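Local coordinates for alginate lyase, family PL7 (Zobellia galactanivorans, PDB 4BE3), which is an exolytic alginate lyase of polysaccharide lyase family 7, probably cleaving the mannuronate-containing chains of alginate, at residues H90-G95 with T277-Y282; A97-S102 with D271-S276. One frame throughout, in Å; residues are numbered along the deposited sequence.

In the fold
Both contacts join the same two loops: the one running from strand 80-90 to strand 104-112, and the one between strand 260-262 and helix 286-291. As the first loop advances from 90 to 102, its partners step back from 282 to 271, so contact 2 (97-102 with 271-276) is nested inside the loop closed by contact 1 (90-95 with 277-282). Their centres lie about 12 Å apart, on the same side of the chain's centre, and they touch where T277 packs against S102, V99 and A101. Strand 80-90 belongs to the seven-stranded antiparallel sheet and strand 104-112 to the ten-stranded one, so the first loop crosses between the two sheets of this concanavalin-clan fold, and the second loop lies against that crossing.

Contact 1: H90-G95 with T277-Y282; sequences HVSTSG and TGADVY
S94 reaches D280 with its whole side chain. S94 CB lies 3.5 Å from D280 OD2, beside the carboxylate, and S94 OG then turns to the backbone, accepting the amide hydrogen of D280 N at 2.9 Å in a fairly straight bond (160° at the hydrogen). A chi1 of 55° sets S94 OG between the backbone N and the carbonyl carbon, where it also meets A279 CB at 3.6 Å and D280 CB at 3.4 Å. An alanine at this position is likely to leave the D280 amide without its acceptor and open a small gap beside the methyl of A279. A279 CB also touches S94 O at 3.5 Å, the carbonyl oxygen that takes a hydrogen bond from S92 OG at 2.7 Å. The bond joins two residues of the loop leaving strand 80-90, at the start of the crossing between the two antiparallel sheets of the beta-jelly-roll fold of PL7 lyases. N53 is a further hydrogen-bond partner of S92 OG. T277 OG1 is hydrogen-bonded to N265. Beyond S94 the backbones close in: G95 CA sits 3.7 Å from A279 CA and makes a CA-H...O contact with T277 O at 3.3 Å. At the backbone angles of G95 a CB would collide with the carbonyl O of S94.

Contact 2: A97-S102 with D271-S276; sequences ARVAAS and DNLVWS
The indole of W275 is approached obliquely by A101 CB, which comes within 3.8 Å of W275 CE3, while V274 CG1 lies over one face of the ring, offset toward the rim. In one of the two conformers deposited for L273, its CD1 lies over one face of the R98 guanidinium and also touches V99 CG2; both contacts are tentative for that reason. Between these flat groups V99 wedges its two methyls among backbone carbonyls. With chi1 at 179°, V99 CG1 stands anti to the backbone N and meets V274 O at 3.3 Å; V99 CG2 reaches S276 O at 3.4 Å. V99 begins a type I beta turn ending at S102, and the turn presents A101 N to V274 O in a 2.9 Å hydrogen bond. N272 OD1 takes V274 N in its carbonyl plane, an Asx turn, and also W275 N from above that plane, extending it to an Asx motif. A water donates to both R98 O and L273 O and weakly accepts from A100 N. Across these two segments the A101 N to V274 O bond, the shared water and apolar contacts carry the join, and the charge of R98 is met chiefly by D96, with a long, weak pairing to E270.

Contact 1: H90-G95 with T277-Y282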
ATOM      1  N   HIS A  90     -18.228 -27.010  -4.109  1.00 22.29           N
ATOM      2  CA  HIS A  90     -17.871 -28.356  -3.780  1.00 22.34           C
ATOM      3  C   HIS A  90     -16.788 -28.340  -2.717  1.00 20.70           C
ATOM      4  O   HIS A  90     -15.941 -27.469  -2.799  1.00 19.13           O
ATOM      5  CB  HIS A  90     -17.302 -29.084  -5.028  1.00 23.62           C
ATOM      6  CG  HIS A  90     -17.308 -30.580  -4.843  1.00 23.93           C
ATOM      7  ND1 HIS A  90     -16.276 -31.288  -4.251  1.00 24.57           N
ATOM      8  CD2 HIS A  90     -18.329 -31.487  -5.113  1.00 24.12           C
ATOM      9  CE1 HIS A  90     -16.617 -32.638  -4.273  1.00 24.70           C
ATOM     10  NE2 HIS A  90     -17.872 -32.745  -4.789  1.00 26.05           N
ATOM     11  N   VAL A  91     -16.853 -29.234  -1.672  1.00 18.99           N
ATOM     12  CA  VAL A  91     -15.727 -29.489  -0.772  1.00 17.87           C
ATOM     13  C   VAL A  91     -15.454 -30.991  -0.776  1.00 18.60           C
ATOM     14  O   VAL A  91     -16.251 -31.755  -1.332  1.00 24.99           O
ATOM     15  CB  VAL A  91     -16.047 -29.081   0.693  1.00 19.47           C
ATOM     16  CG1 VAL A  91     -16.130 -27.505   0.811  1.00 20.67           C
ATOM     17  CG2 VAL A  91     -17.384 -29.747   1.131  1.00 18.89           C
ATOM     18  N   SER A  92     -14.345 -31.410  -0.169  1.00 20.30           N
ATOM     19  CA  SER A  92     -14.057 -32.866  -0.272  1.00 20.61           C
ATOM     20  C   SER A  92     -15.190 -33.665   0.313  1.00 21.49           C
ATOM     21  O   SER A  92     -15.696 -33.351   1.414  1.00 21.40           O
ATOM     22  CB  SER A  92     -12.816 -33.187   0.522  1.00 19.88           C
ATOM     23  OG  SER A  92     -12.583 -34.560   0.397  1.00 21.86           O
ATOM     24  N   THR A  93     -15.561 -34.766  -0.369  1.00 23.37           N
ATOM     25  CA  THR A  93     -16.584 -35.692   0.204  1.00 22.98           C
ATOM     26  C   THR A  93     -15.927 -36.761   1.023  1.00 27.00           C
ATOM     27  O   THR A  93     -16.639 -37.647   1.414  1.00 27.63           O
ATOM     28  CB  THR A  93     -17.324 -36.412  -0.971  1.00 26.91           C
ATOM     29  OG1 THR A  93     -16.371 -36.988  -1.850  1.00 26.82           O
ATOM     30  CG2 THR A  93     -18.097 -35.326  -1.781  1.00 29.55           C
ATOM     31  N   SER A  94     -14.607 -36.774   1.193  1.00 22.80           N
ATOM     32  CA  SER A  94     -13.994 -37.726   2.147  1.00 23.04           C
ATOM     33  C   SER A  94     -13.055 -36.970   3.086  1.00 23.37           C
ATOM     34  O   SER A  94     -12.692 -35.814   2.831  1.00 21.30           O
ATOM     35  CB  SER A  94     -13.163 -38.750   1.360  1.00 23.67           C
ATOM     36  OG  SER A  94     -12.188 -38.130   0.516  1.00 26.44           O
ATOM     37  N   GLY A  95     -12.711 -37.622   4.207  1.00 21.38           N
ATOM     38  CA  GLY A  95     -11.813 -36.924   5.199  1.00 19.45           C
ATOM     39  C   GLY A  95     -12.313 -37.570   6.523  1.00 23.00           C
ATOM     40  O   GLY A  95     -13.391 -38.252   6.565  1.00 25.71           O
ATOM     41  N   THR A 277      -6.179 -34.440   7.373  1.00 19.53           N
ATOM     42  CA  THR A 277      -7.557 -34.882   7.311  1.00 20.50           C
ATOM     43  C   THR A 277      -7.776 -36.312   6.768  1.00 22.01           C
ATOM     44  O   THR A 277      -8.883 -36.800   6.817  1.00 22.72           O
ATOM     45  CB  THR A 277      -8.323 -33.919   6.411  1.00 20.64           C
ATOM     46  OG1 THR A 277      -7.582 -33.722   5.170  1.00 22.04           O
ATOM     47  CG2 THR A 277      -8.317 -32.520   7.066  1.00 18.97           C
ATOM     48  N   GLY A 278      -6.726 -36.931   6.229  1.00 21.63           N
ATOM     49  CA  GLY A 278      -6.832 -38.384   5.874  1.00 25.80           C
ATOM     50  C   GLY A 278      -7.924 -38.639   4.836  1.00 27.48           C
ATOM     51  O   GLY A 278      -8.578 -39.660   4.904  1.00 25.72           O
ATOM     52  N   ALA A 279      -8.102 -37.752   3.860  1.00 25.41           N
ATOM     53  CA  ALA A 279      -9.118 -37.921   2.846  1.00 23.80           C
ATOM     54  C   ALA A 279      -8.583 -38.820   1.724  1.00 27.96           C
ATOM     55  O   ALA A 279      -7.367 -39.148   1.682  1.00 25.92           O
ATOM     56  CB  ALA A 279      -9.377 -36.546   2.208  1.00 22.57           C
ATOM     57  N   ASP A 280      -9.485 -39.197   0.834  1.00 25.24           N
ATOM     58  CA  ASP A 280      -9.095 -40.031  -0.306  1.00 30.09           C
ATOM     59  C   ASP A 280      -8.420 -39.118  -1.332  1.00 30.47           C
ATOM     60  O   ASP A 280      -9.053 -38.103  -1.701  1.00 28.06           O
ATOM     61  CB  ASP A 280     -10.403 -40.570  -0.955  1.00 30.46           C
ATOM     62  CG  ASP A 280     -11.062 -41.659  -0.069  1.00 31.90           C
ATOM     63  OD1 ASP A 280     -10.381 -42.249   0.811  1.00 32.61           O
ATOM     64  OD2 ASP A 280     -12.271 -41.763  -0.220  1.00 34.24           O
ATOM     65  N   VAL A 281      -7.157 -39.430  -1.730  1.00 28.74           N
ATOM     66  CA  VAL A 281      -6.431 -38.488  -2.654  1.00 27.77           C
ATOM     67  C   VAL A 281      -5.947 -39.281  -3.882  1.00 34.94           C
ATOM     68  O   VAL A 281      -5.253 -38.701  -4.677  1.00 32.85           O
ATOM     69  CB  VAL A 281      -5.203 -37.769  -1.982  1.00 28.83           C
ATOM     70  CG1 VAL A 281      -5.760 -36.887  -0.847  1.00 27.02           C
ATOM     71  CG2 VAL A 281      -4.174 -38.839  -1.417  1.00 28.80           C
ATOM     72  N   TYR A 282      -6.222 -40.619  -3.949  1.00 32.15           N
ATOM     73  CA  TYR A 282      -5.899 -41.426  -5.243  1.00 37.38           C
ATOM     74  C   TYR A 282      -4.453 -41.198  -5.667  1.00 38.34           C
ATOM     75  O   TYR A 282      -4.161 -40.876  -6.843  1.00 40.09           O
ATOM     76  CB  TYR A 282      -6.873 -40.990  -6.334  1.00 35.59           C
ATOM     77  CG  TYR A 282      -8.302 -41.285  -5.924  1.00 39.83           C
ATOM     78  CD1 TYR A 282      -8.857 -42.594  -6.098  1.00 41.48           C
ATOM     79  CD2 TYR A 282      -9.079 -40.308  -5.195  1.00 34.76           C
ATOM     80  CE1 TYR A 282     -10.160 -42.907  -5.644  1.00 41.28           C
ATOM     81  CE2 TYR A 282     -10.382 -40.587  -4.755  1.00 37.11           C
ATOM     82  CZ  TYR A 282     -10.913 -41.934  -4.970  1.00 42.46           C
ATOM     83  OH  TYR A 282     -12.203 -42.149  -4.524  1.00 37.05           O
TER

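Contact 2: A97-S102 with D271-S276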
ATOM      1  N   ALA A  97     -13.840 -37.151  10.040  1.00 19.38           N
ATOM      2  CA  ALA A  97     -14.681 -36.078  10.736  1.00 18.46           C
ATOM      3  C   ALA A  97     -14.178 -35.692  12.080  1.00 17.89           C
ATOM      4  O   ALA A  97     -14.632 -34.660  12.593  1.00 19.29           O
ATOM      5  CB  ALA A  97     -16.139 -36.676  10.913  1.00 19.61           C
ATOM      6  N   ARG A  98     -13.204 -36.390  12.656  1.00 16.82           N
ATOM      7  CA  ARG A  98     -12.670 -35.951  13.951  1.00 17.35           C
ATOM      8  C   ARG A  98     -11.664 -34.765  13.728  1.00 17.57           C
ATOM      9  O   ARG A  98     -11.319 -34.139  14.743  1.00 19.54           O
ATOM     10  CB  ARG A  98     -11.752 -37.106  14.534  1.00 18.33           C
ATOM     11  CG  ARG A  98     -12.711 -38.266  14.948  1.00 20.36           C
ATOM     12  CD  ARG A  98     -11.725 -39.431  15.409  1.00 23.52           C
ATOM     13  NE  ARG A  98     -10.844 -39.826  14.281  1.00 26.81           N
ATOM     14  CZ  ARG A  98      -9.604 -40.355  14.402  1.00 40.71           C
ATOM     15  NH1 ARG A  98      -9.041 -40.607  15.597  1.00 40.51           N
ATOM     16  NH2 ARG A  98      -8.795 -40.570  13.342  1.00 44.41           N
ATOM     17  N   VAL A  99     -11.283 -34.556  12.492  1.00 17.57           N
ATOM     18  CA  VAL A  99     -10.182 -33.508  12.207  1.00 16.64           C
ATOM     19  C   VAL A  99     -10.942 -32.248  11.837  1.00 16.90           C
ATOM     20  O   VAL A  99     -11.656 -32.237  10.852  1.00 17.72           O
ATOM     21  CB  VAL A  99      -9.321 -34.061  11.034  1.00 16.72           C
ATOM     22  CG1 VAL A  99      -8.253 -32.989  10.753  1.00 18.49           C
ATOM     23  CG2 VAL A  99      -8.630 -35.395  11.495  1.00 16.86           C
ATOM     24  N   ALA A 100     -10.590 -31.136  12.509  1.00 18.71           N
ATOM     25  CA  ALA A 100     -11.324 -29.825  12.409  1.00 17.37           C
ATOM     26  C   ALA A 100     -11.238 -29.364  10.995  1.00 17.01           C
ATOM     27  O   ALA A 100     -12.245 -28.774  10.530  1.00 17.35           O
ATOM     28  CB  ALA A 100     -10.661 -28.854  13.387  1.00 16.76           C
ATOM     29  N   ALA A 101     -10.100 -29.531  10.284  1.00 16.72           N
ATOM     30  CA  ALA A 101     -10.094 -28.998   8.881  1.00 17.18           C
ATOM     31  C   ALA A 101     -10.849 -29.732   7.839  1.00 17.61           C
ATOM     32  O   ALA A 101     -10.989 -29.259   6.707  1.00 18.60           O
ATOM     33  CB  ALA A 101      -8.554 -28.882   8.425  1.00 16.82           C
ATOM     34  N   SER A 102     -11.274 -31.012   8.162  1.00 17.47           N
ATOM     35  CA  SER A 102     -11.833 -31.786   7.056  1.00 16.38           C
ATOM     36  C   SER A 102     -13.069 -31.098   6.410  1.00 17.49           C
ATOM     37  O   SER A 102     -13.834 -30.431   7.075  1.00 17.62           O
ATOM     38  CB  SER A 102     -12.394 -33.164   7.599  1.00 17.81           C
ATOM     39  OG  SER A 102     -11.223 -33.924   7.976  1.00 18.85           O
ATOM     40  N   ASP A 271      -0.871 -37.868  12.560  1.00 35.88           N
ATOM     41  CA  ASP A 271       0.211 -36.892  12.593  1.00 36.97           C
ATOM     42  C   ASP A 271      -0.195 -35.471  13.009  1.00 38.55           C
ATOM     43  O   ASP A 271       0.620 -34.732  13.519  1.00 35.60           O
ATOM     44  CB  ASP A 271       0.941 -36.851  11.245  1.00 47.75           C
ATOM     45  CG  ASP A 271       1.689 -38.253  10.975  1.00 52.21           C
ATOM     46  OD1 ASP A 271       1.806 -39.117  11.918  1.00 53.95           O
ATOM     47  OD2 ASP A 271       2.110 -38.481   9.838  1.00 59.48           O
ATOM     48  N   ASN A 272      -1.441 -35.071  12.763  1.00 28.84           N
ATOM     49  CA  ASN A 272      -1.869 -33.755  13.245  1.00 29.50           C
ATOM     50  C   ASN A 272      -3.431 -33.827  13.224  1.00 28.06           C
ATOM     51  O   ASN A 272      -4.046 -33.713  12.164  1.00 21.65           O
ATOM     52  CB  ASN A 272      -1.473 -32.694  12.253  1.00 30.93           C
ATOM     53  CG  ASN A 272      -1.781 -31.322  12.767  1.00 32.36           C
ATOM     54  OD1 ASN A 272      -2.893 -31.035  13.254  1.00 23.99           O
ATOM     55  ND2 ASN A 272      -0.827 -30.413  12.583  1.00 37.58           N
ATOM     56  N   LEU A 273      -3.994 -34.107  14.373  1.00 25.53           N
ATOM     57  CA  LEU A 273      -5.477 -34.237  14.489  0.50 25.02           C
ATOM     58  C   LEU A 273      -6.296 -33.003  14.174  1.00 23.98           C
ATOM     59  O   LEU A 273      -7.468 -33.091  14.106  1.00 24.56           O
ATOM     60  CB  LEU A 273      -5.942 -34.777  15.897  0.50 26.90           C
ATOM     61  CG  LEU A 273      -7.314 -35.469  15.795  0.50 26.48           C
ATOM     62  CD1 LEU A 273      -7.208 -36.763  15.031  0.50 23.66           C
ATOM     63  CD2 LEU A 273      -7.914 -35.827  17.175  0.50 31.24           C
ATOM     64  N   VAL A 274      -5.711 -31.802  14.002  1.00 21.09           N
ATOM     65  CA  VAL A 274      -6.482 -30.610  13.670  1.00 19.36           C
ATOM     66  C   VAL A 274      -6.471 -30.315  12.175  1.00 20.61           C
ATOM     67  O   VAL A 274      -7.505 -29.919  11.588  1.00 20.68           O
ATOM     68  CB  VAL A 274      -5.926 -29.374  14.378  1.00 22.13           C
ATOM     69  CG1 VAL A 274      -6.661 -28.029  13.986  1.00 23.26           C
ATOM     70  CG2 VAL A 274      -6.051 -29.625  15.892  1.00 23.75           C
ATOM     71  N   TRP A 275      -5.328 -30.623  11.523  1.00 19.95           N
ATOM     72  CA  TRP A 275      -5.165 -30.211  10.084  1.00 19.31           C
ATOM     73  C   TRP A 275      -4.884 -31.358   9.108  1.00 20.42           C
ATOM     74  O   TRP A 275      -4.940 -31.082   7.920  1.00 22.93           O
ATOM     75  CB  TRP A 275      -3.906 -29.251   9.985  1.00 21.27           C
ATOM     76  CG  TRP A 275      -4.123 -28.010  10.779  1.00 22.37           C
ATOM     77  CD1 TRP A 275      -3.632 -27.678  12.042  1.00 26.38           C
ATOM     78  CD2 TRP A 275      -4.909 -26.825  10.353  1.00 19.86           C
ATOM     79  NE1 TRP A 275      -4.051 -26.405  12.397  1.00 23.35           N
ATOM     80  CE2 TRP A 275      -4.848 -25.883  11.450  1.00 24.66           C
ATOM     81  CE3 TRP A 275      -5.691 -26.536   9.231  1.00 19.65           C
ATOM     82  CZ2 TRP A 275      -5.511 -24.623  11.381  1.00 23.88           C
ATOM     83  CZ3 TRP A 275      -6.333 -25.257   9.137  1.00 23.35           C
ATOM     84  CH2 TRP A 275      -6.240 -24.330  10.174  1.00 23.45           C
ATOM     85  N   SER A 276      -4.522 -32.587   9.572  1.00 20.04           N
ATOM     86  CA  SER A 276      -4.241 -33.692   8.611  1.00 19.14           C
ATOM     87  C   SER A 276      -5.506 -34.529   8.533  1.00 18.90           C
ATOM     88  O   SER A 276      -5.859 -35.161   9.487  1.00 19.95           O
ATOM     89  CB  SER A 276      -3.016 -34.570   9.104  1.00 22.61           C
ATOM     90  OG  SER A 276      -1.893 -33.611   9.050  1.00 24.11           O
TER
HETATM   91  O   HOH W   1      -9.637 -31.989  15.310  1.00 19.82           O